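Chorismate mutase and shikimate 5-dehydrogenase fusion protein (Clostridium acetobutylicum, PDB 3FBT) probably reduces 3-dehydroshikimate to shikimate with NADPH on the way to chorismate through its shikimate dehydrogenase part, the piece modelled here, and carries a chorismate mutase as well. Local coordinates at residues 73-81 and 92-101; 237-245 and 258-269. All blocks are in the same frame, centred on the assembly; numbering follows the deposited sequence.

Interaction 1 (73-81 and 92-101); sequences MKELYEISE and LKFSREGISG. With SO4 (sulfate ion), chain G.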
# COMPACT_ATOMS: atom_id res chain seq x y z
N MET A 73 -6.49 14.38 14.62
CA MET A 73 -7.25 13.94 15.77
C MET A 73 -8.79 13.98 15.48
O MET A 73 -9.57 13.25 16.09
CB MET A 73 -6.86 14.77 17.02
CG MET A 73 -5.37 14.57 17.53
SD MET A 73 -5.04 15.65 18.99
CE MET A 73 -4.17 14.64 20.19
N LYS A 74 -9.21 14.84 14.58
CA LYS A 74 -10.61 14.97 14.19
C LYS A 74 -11.22 13.66 13.67
O LYS A 74 -12.44 13.48 13.68
CB LYS A 74 -10.74 16.05 13.11
CG LYS A 74 -10.79 17.45 13.70
CD LYS A 74 -10.48 18.51 12.67
CE LYS A 74 -10.54 19.94 13.28
NZ LYS A 74 -9.32 20.34 14.10
N GLU A 75 -10.34 12.75 13.26
CA GLU A 75 -10.74 11.58 12.51
C GLU A 75 -10.85 10.35 13.37
O GLU A 75 -11.28 9.32 12.91
CB GLU A 75 -9.72 11.34 11.41
CG GLU A 75 -9.54 12.53 10.49
CD GLU A 75 -10.82 12.88 9.78
OE1 GLU A 75 -11.75 12.03 9.75
OE2 GLU A 75 -10.90 14.02 9.24
N LEU A 76 -10.43 10.43 14.62
CA LEU A 76 -10.17 9.22 15.37
C LEU A 76 -11.34 8.99 16.30
O LEU A 76 -11.87 9.95 16.84
CB LEU A 76 -8.89 9.38 16.21
CG LEU A 76 -7.65 9.89 15.44
CD1 LEU A 76 -6.37 9.89 16.26
CD2 LEU A 76 -7.44 8.98 14.29
N TYR A 77 -11.73 7.74 16.52
CA TYR A 77 -12.84 7.58 17.43
C TYR A 77 -12.30 7.53 18.87
O TYR A 77 -13.02 7.72 19.87
CB TYR A 77 -13.67 6.34 17.05
CG TYR A 77 -12.95 5.05 17.34
CD1 TYR A 77 -12.20 4.45 16.38
CD2 TYR A 77 -13.04 4.42 18.59
CE1 TYR A 77 -11.51 3.27 16.63
CE2 TYR A 77 -12.36 3.22 18.85
CZ TYR A 77 -11.61 2.66 17.85
OH TYR A 77 -10.91 1.50 18.04
N GLU A 78 -11.02 7.30 19.00
CA GLU A 78 -10.45 7.24 20.32
C GLU A 78 -8.96 7.63 20.22
O GLU A 78 -8.37 7.44 19.16
CB GLU A 78 -10.63 5.81 20.78
CG GLU A 78 -10.15 5.52 22.13
CD GLU A 78 -10.39 4.03 22.45
OE1 GLU A 78 -11.33 3.72 23.21
OE2 GLU A 78 -9.67 3.16 21.93
N ILE A 79 -8.38 8.09 21.35
CA ILE A 79 -7.00 8.62 21.46
C ILE A 79 -6.42 8.27 22.85
O ILE A 79 -7.11 8.44 23.86
CB ILE A 79 -7.01 10.20 21.26
CG1 ILE A 79 -7.54 10.56 19.86
CG2 ILE A 79 -5.62 10.83 21.42
CD1 ILE A 79 -7.61 12.08 19.61
N SER A 80 -5.21 7.72 22.94
CA SER A 80 -4.67 7.38 24.25
C SER A 80 -4.56 8.61 25.18
O SER A 80 -4.50 9.79 24.72
CB SER A 80 -3.28 6.79 24.13
OG SER A 80 -2.38 7.83 23.75
N GLU A 81 -4.46 8.30 26.48
CA GLU A 81 -4.41 9.30 27.57
C GLU A 81 -3.17 10.19 27.36
O GLU A 81 -3.30 11.40 27.21
CB GLU A 81 -4.46 8.64 28.99
CG GLU A 81 -4.02 9.58 30.19
CD GLU A 81 -4.35 9.05 31.64
OE1 GLU A 81 -5.53 9.10 32.09
OE2 GLU A 81 -3.40 8.64 32.37
N LEU A 92 -1.35 5.92 14.17
CA LEU A 92 -2.75 5.60 13.96
C LEU A 92 -2.91 4.08 13.87
O LEU A 92 -2.17 3.46 13.17
CB LEU A 92 -3.32 6.25 12.72
CG LEU A 92 -2.99 7.74 12.53
CD1 LEU A 92 -3.67 8.18 11.25
CD2 LEU A 92 -3.56 8.56 13.67
N LYS A 93 -3.81 3.53 14.66
CA LYS A 93 -4.14 2.11 14.65
C LYS A 93 -5.52 1.95 14.00
O LYS A 93 -6.48 2.64 14.36
CB LYS A 93 -4.24 1.60 16.07
CG LYS A 93 -4.39 0.02 16.21
CD LYS A 93 -4.65 -0.33 17.73
CE LYS A 93 -4.85 -1.86 17.99
NZ LYS A 93 -3.82 -2.60 17.18
N PHE A 94 -5.59 1.09 13.01
CA PHE A 94 -6.85 0.87 12.30
C PHE A 94 -7.50 -0.33 12.92
O PHE A 94 -6.85 -1.35 13.16
CB PHE A 94 -6.56 0.60 10.82
CG PHE A 94 -6.09 1.84 10.11
CD1 PHE A 94 -7.00 2.66 9.46
CD2 PHE A 94 -4.76 2.22 10.16
CE1 PHE A 94 -6.62 3.82 8.82
CE2 PHE A 94 -4.34 3.41 9.53
CZ PHE A 94 -5.24 4.23 8.87
N SER A 95 -8.78 -0.26 13.23
CA SER A 95 -9.45 -1.53 13.57
C SER A 95 -10.89 -1.49 13.08
O SER A 95 -11.26 -0.58 12.39
CB SER A 95 -9.34 -1.82 15.07
OG SER A 95 -10.27 -1.00 15.74
N ARG A 96 -11.69 -2.50 13.45
CA ARG A 96 -13.17 -2.51 13.17
C ARG A 96 -13.91 -1.20 13.41
O ARG A 96 -14.55 -0.65 12.52
CB ARG A 96 -13.84 -3.62 14.00
N GLU A 97 -13.85 -0.69 14.62
CA GLU A 97 -14.48 0.61 14.86
C GLU A 97 -14.05 1.72 13.87
O GLU A 97 -14.88 2.54 13.43
CB GLU A 97 -14.22 1.08 16.28
CG GLU A 97 -14.18 -0.01 17.35
CD GLU A 97 -14.32 0.58 18.75
OE1 GLU A 97 -14.74 1.77 18.85
OE2 GLU A 97 -14.03 -0.14 19.75
N GLY A 98 -12.78 1.76 13.48
CA GLY A 98 -12.24 2.95 12.79
C GLY A 98 -10.80 3.20 13.23
O GLY A 98 -10.04 2.27 13.40
N ILE A 99 -10.40 4.45 13.42
CA ILE A 99 -8.97 4.72 13.60
C ILE A 99 -8.76 5.28 14.99
O ILE A 99 -9.50 6.13 15.45
CB ILE A 99 -8.48 5.70 12.54
CG1 ILE A 99 -8.98 5.26 11.16
CG2 ILE A 99 -6.93 5.80 12.48
CD1 ILE A 99 -9.14 6.42 10.23
N SER A 100 -7.79 4.77 15.72
CA SER A 100 -7.51 5.44 16.97
C SER A 100 -6.03 5.89 17.00
O SER A 100 -5.21 5.53 16.12
CB SER A 100 -7.83 4.55 18.15
OG SER A 100 -7.08 3.42 17.99
N GLY A 101 -5.72 6.69 18.01
CA GLY A 101 -4.48 7.51 17.95
C GLY A 101 -3.62 7.35 19.17
O GLY A 101 -4.15 7.20 20.29
S SO4 G . 1.03 6.24 23.99
O1 SO4 G . 1.75 7.15 24.91
O2 SO4 G . 0.23 7.07 23.09
O3 SO4 G . 2.12 5.48 23.35
O4 SO4 G . 0.28 5.13 24.61
O HOH W 1 -12.18 6.28 13.25
O HOH W 2 -8.42 1.20 15.93

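Interaction 2 (237-245 and 258-269); sequences LYMLVSQAA and EIIVDEIFEVLE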
# COMPACT_ATOMS: atom_id res chain seq x y z
N LEU A 237 19.20 8.77 17.92
CA LEU A 237 19.02 7.51 17.19
C LEU A 237 18.21 6.45 17.94
O LEU A 237 17.28 5.85 17.37
CB LEU A 237 20.35 6.96 16.72
CG LEU A 237 20.34 5.78 15.77
CD1 LEU A 237 19.33 6.00 14.59
CD2 LEU A 237 21.79 5.67 15.26
N TYR A 238 18.48 6.29 19.23
CA TYR A 238 17.75 5.32 19.97
C TYR A 238 16.26 5.68 20.04
O TYR A 238 15.39 4.82 20.09
CB TYR A 238 18.34 5.14 21.36
CG TYR A 238 17.98 3.81 21.92
CD1 TYR A 238 18.63 2.65 21.49
CD2 TYR A 238 16.95 3.69 22.83
CE1 TYR A 238 18.23 1.40 21.96
CE2 TYR A 238 16.56 2.44 23.34
CZ TYR A 238 17.21 1.31 22.89
OH TYR A 238 16.82 0.08 23.41
N MET A 239 15.95 6.98 20.08
CA MET A 239 14.59 7.40 20.11
C MET A 239 13.91 7.03 18.77
O MET A 239 12.85 6.49 18.78
CB MET A 239 14.51 8.94 20.35
CG MET A 239 13.05 9.51 20.35
SD MET A 239 13.06 11.32 20.79
CE MET A 239 11.35 11.78 20.60
N LEU A 240 14.52 7.36 17.64
CA LEU A 240 13.98 7.02 16.35
C LEU A 240 13.69 5.52 16.26
O LEU A 240 12.62 5.12 15.82
CB LEU A 240 14.96 7.41 15.27
CG LEU A 240 14.46 7.21 13.83
CD1 LEU A 240 13.31 8.20 13.48
CD2 LEU A 240 15.69 7.44 12.91
N VAL A 241 14.65 4.68 16.68
CA VAL A 241 14.49 3.25 16.57
C VAL A 241 13.46 2.78 17.49
O VAL A 241 12.62 1.96 17.10
CB VAL A 241 15.83 2.48 16.74
CG1 VAL A 241 15.58 0.99 16.87
CG2 VAL A 241 16.68 2.79 15.54
N SER A 242 13.40 3.34 18.68
CA SER A 242 12.33 2.94 19.64
C SER A 242 10.95 3.41 19.31
O SER A 242 9.96 2.75 19.63
CB SER A 242 12.65 3.45 21.07
OG SER A 242 13.93 2.94 21.40
N GLN A 243 10.84 4.64 18.82
CA GLN A 243 9.54 5.09 18.37
C GLN A 243 9.04 4.19 17.24
O GLN A 243 7.90 3.87 17.21
CB GLN A 243 9.54 6.58 17.97
CG GLN A 243 8.21 7.09 17.54
CD GLN A 243 8.05 7.05 16.00
OE1 GLN A 243 7.21 6.29 15.43
NE2 GLN A 243 8.83 7.87 15.32
N ALA A 244 9.88 3.79 16.33
CA ALA A 244 9.35 2.93 15.27
C ALA A 244 8.90 1.51 15.84
O ALA A 244 7.82 0.99 15.49
CB ALA A 244 10.40 2.81 14.19
N ALA A 245 9.73 0.92 16.73
CA ALA A 245 9.37 -0.36 17.42
C ALA A 245 8.03 -0.23 18.12
O ALA A 245 7.09 -1.08 18.03
CB ALA A 245 10.51 -0.80 18.45
N GLU A 258 13.91 -5.72 23.40
CA GLU A 258 14.95 -4.71 23.45
C GLU A 258 16.14 -5.08 22.57
O GLU A 258 16.88 -4.20 22.08
CB GLU A 258 15.43 -4.52 24.86
CG GLU A 258 16.64 -3.61 24.90
CD GLU A 258 16.88 -3.14 26.32
OE1 GLU A 258 16.01 -3.47 27.19
OE2 GLU A 258 17.89 -2.44 26.55
N ILE A 259 16.31 -6.39 22.37
CA ILE A 259 17.41 -7.00 21.59
C ILE A 259 17.33 -6.67 20.11
O ILE A 259 18.31 -6.37 19.46
CB ILE A 259 17.25 -8.55 21.66
CG1 ILE A 259 17.33 -9.05 23.11
CG2 ILE A 259 18.14 -9.24 20.64
CD1 ILE A 259 18.52 -8.53 23.92
N ILE A 260 16.13 -6.77 19.57
CA ILE A 260 15.82 -6.26 18.21
C ILE A 260 16.09 -4.76 18.08
O ILE A 260 16.70 -4.31 17.09
CB ILE A 260 14.38 -6.61 17.80
CG1 ILE A 260 14.28 -8.14 17.66
CG2 ILE A 260 14.04 -5.97 16.45
CD1 ILE A 260 12.87 -8.71 17.82
N VAL A 261 15.70 -3.99 19.11
CA VAL A 261 16.00 -2.53 19.06
C VAL A 261 17.52 -2.15 18.97
O VAL A 261 17.90 -1.40 18.08
CB VAL A 261 15.26 -1.75 20.13
CG1 VAL A 261 15.50 -0.24 19.95
CG2 VAL A 261 13.82 -2.02 19.99
N ASP A 262 18.37 -2.66 19.86
CA ASP A 262 19.82 -2.34 19.79
C ASP A 262 20.43 -2.78 18.49
O ASP A 262 21.22 -2.08 17.91
CB ASP A 262 20.59 -3.03 20.93
CG ASP A 262 19.92 -2.88 22.22
OD1 ASP A 262 19.41 -1.79 22.51
OD2 ASP A 262 19.85 -3.87 22.95
N GLU A 263 20.01 -3.94 18.01
CA GLU A 263 20.48 -4.46 16.73
C GLU A 263 20.12 -3.54 15.55
O GLU A 263 21.00 -3.13 14.71
CB GLU A 263 19.89 -5.87 16.57
CG GLU A 263 20.32 -6.58 15.32
CD GLU A 263 19.70 -7.98 15.23
OE1 GLU A 263 20.09 -8.73 14.30
OE2 GLU A 263 18.81 -8.33 16.06
N ILE A 264 18.85 -3.15 15.48
CA ILE A 264 18.53 -2.13 14.49
C ILE A 264 19.31 -0.82 14.74
O ILE A 264 19.77 -0.16 13.81
CB ILE A 264 17.01 -1.92 14.35
CG1 ILE A 264 16.36 -3.31 14.12
CG2 ILE A 264 16.75 -0.94 13.26
CD1 ILE A 264 14.90 -3.31 13.70
N PHE A 265 19.50 -0.47 16.00
CA PHE A 265 20.25 0.73 16.36
C PHE A 265 21.68 0.69 15.85
O PHE A 265 22.14 1.62 15.15
CB PHE A 265 20.22 0.92 17.87
CG PHE A 265 21.16 1.98 18.36
CD1 PHE A 265 20.71 3.29 18.57
CD2 PHE A 265 22.49 1.69 18.61
CE1 PHE A 265 21.58 4.28 19.04
CE2 PHE A 265 23.38 2.68 19.08
CZ PHE A 265 22.91 3.98 19.30
N GLU A 266 22.39 -0.40 16.16
CA GLU A 266 23.78 -0.57 15.66
C GLU A 266 23.87 -0.53 14.17
O GLU A 266 24.74 0.20 13.62
CB GLU A 266 24.49 -1.83 16.20
CG GLU A 266 25.51 -1.52 17.28
CD GLU A 266 24.89 -1.55 18.67
OE1 GLU A 266 24.20 -2.56 18.99
OE2 GLU A 266 25.08 -0.58 19.45
N VAL A 267 22.98 -1.26 13.49
CA VAL A 267 22.94 -1.18 12.02
C VAL A 267 22.74 0.24 11.51
O VAL A 267 23.49 0.70 10.62
CB VAL A 267 21.82 -1.98 11.38
CG1 VAL A 267 21.67 -1.51 9.96
CG2 VAL A 267 22.09 -3.46 11.43
N LEU A 268 21.71 0.94 12.01
CA LEU A 268 21.45 2.30 11.54
C LEU A 268 22.59 3.25 11.88
O LEU A 268 22.90 4.12 11.08
CB LEU A 268 20.14 2.88 12.11
CG LEU A 268 18.93 2.89 11.18
CD1 LEU A 268 19.02 4.02 10.10
CD2 LEU A 268 18.66 1.48 10.55
N GLU A 269 23.22 3.07 13.05
CA GLU A 269 24.30 3.99 13.46
C GLU A 269 25.43 3.98 12.46
O GLU A 269 25.86 5.04 11.98
CB GLU A 269 24.81 3.71 14.87
CG GLU A 269 25.76 4.78 15.39
CD GLU A 269 26.26 4.47 16.77
OE1 GLU A 269 26.55 3.30 17.04
OE2 GLU A 269 26.35 5.38 17.62

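Interaction 1 (73-81 and 92-101)
L92 meets L76 methyl to methyl, CD2 to CD2 at 4.0 Å, at one end of a contact in which a β-hairpin receives one further, short strand. Its neighbour K93 contributes a carbonyl: water 2 donates to K93 O, 2.9 Å away, and to G98 O, and also bonds S95 OG and Y77 OH, tying the phenol to the hairpin end. S95 and G98 close a two-residue turn with reciprocal backbone bonds. From that turn E97 lays its CB over one face of the Y77 ring, a CH-π contact 3.6 Å from the centroid. G98 holds backbone angles that suit glycine (phi 144°), since a CB there would jam against the preceding carbonyl O, and it brings its carbonyl carbon to the ring edge. The tyrosine reaches this slot because CG sits between its backbone N and carbonyl carbon (chi1 71°), which swings the ring to the hairpin. I99 O accepts from Y77 N at 3.0 Å, while I99 N gives its hydrogen to water 1, which in turn donates to E75 O. I99 CG2 and L76 CD2 also touch, the two side chains crossing at about a right angle. S100 CB then lies over the other face of the Y77 ring. At G101 the missing side chain lets L76 CD1 come to 3.5 Å from G101 CA. Here I79 pairs with G101 in parallel: G101 N donates to E78 O at 3.0 Å, and S80 N gives a straighter bond (163°) to G101 O at 2.9 Å. S80 OG then N-caps helix 81-86 through A83 N and donates to sulfate O2. This is a parallel edge strand, 78-79, added to an antiparallel hairpin at the border of the mixed sheet in the substrate-binding domain of the shikimate dehydrogenase family.

Interaction 2 (237-245 and 258-269)
The carbonyl of Y238 is gripped twice by S242, whose N and OG arrive from opposite faces of its plane; both residues face V261 across the contact. The hydroxyl bond, S242 OG to Y238 O, measures 2.7 Å and leaves the side chain beside V261 CG1. That methyl forms the tip of a knob: V261 enters a hole made by Y238, V241, S242 and A245. Packing there is tight, V241 CG1 lying 3.3 Å from V261 CG1 as the two valines slide past each other in opposite directions. Y238 returns the favour, its ring set among E258, V261, D262 and F265. With CG trans to the backbone N (chi1 -157°) the phenol reaches D262, and OH donates a weak bond of 3.3 Å to D262 OD1, which meets the ring near its plane. K115 forms salt bridges with this carboxylate and with E258. The F265 ring leans on Y238 at 58° between planes, while L237 CD2 rests 3.6 Å from E269 CB. The axes of 237-245 and 258-269 approach to 9.5 Å, their N-to-C directions 132° apart; I264 and L268 continue onto helix 19-31, and Y238 and S242 onto helix 105-115.

In the fold
The two contacts illustrate how place in the fold sets chemistry. Interaction 1 lies at the border of the substrate-binding domain's sheet, its centre about 20 Å from the centre of the chain, and is only partly buried; it relies on backbone hydrogen bonds, bridging waters and a clasped tyrosine. Interaction 2 is buried, its centre about 13 Å from the centre of the chain, and joins two C-terminal helices almost wholly through side chains. Interactions 1 and 2 share no elements, and their nearest atoms are about 9 Å apart. Each nevertheless borders predicted sites: 73-81 includes E81, assigned to NADP binding, whereas 237-245 includes Q243, assigned to shikimate, with Y215 beside L237 and H19 beside L268.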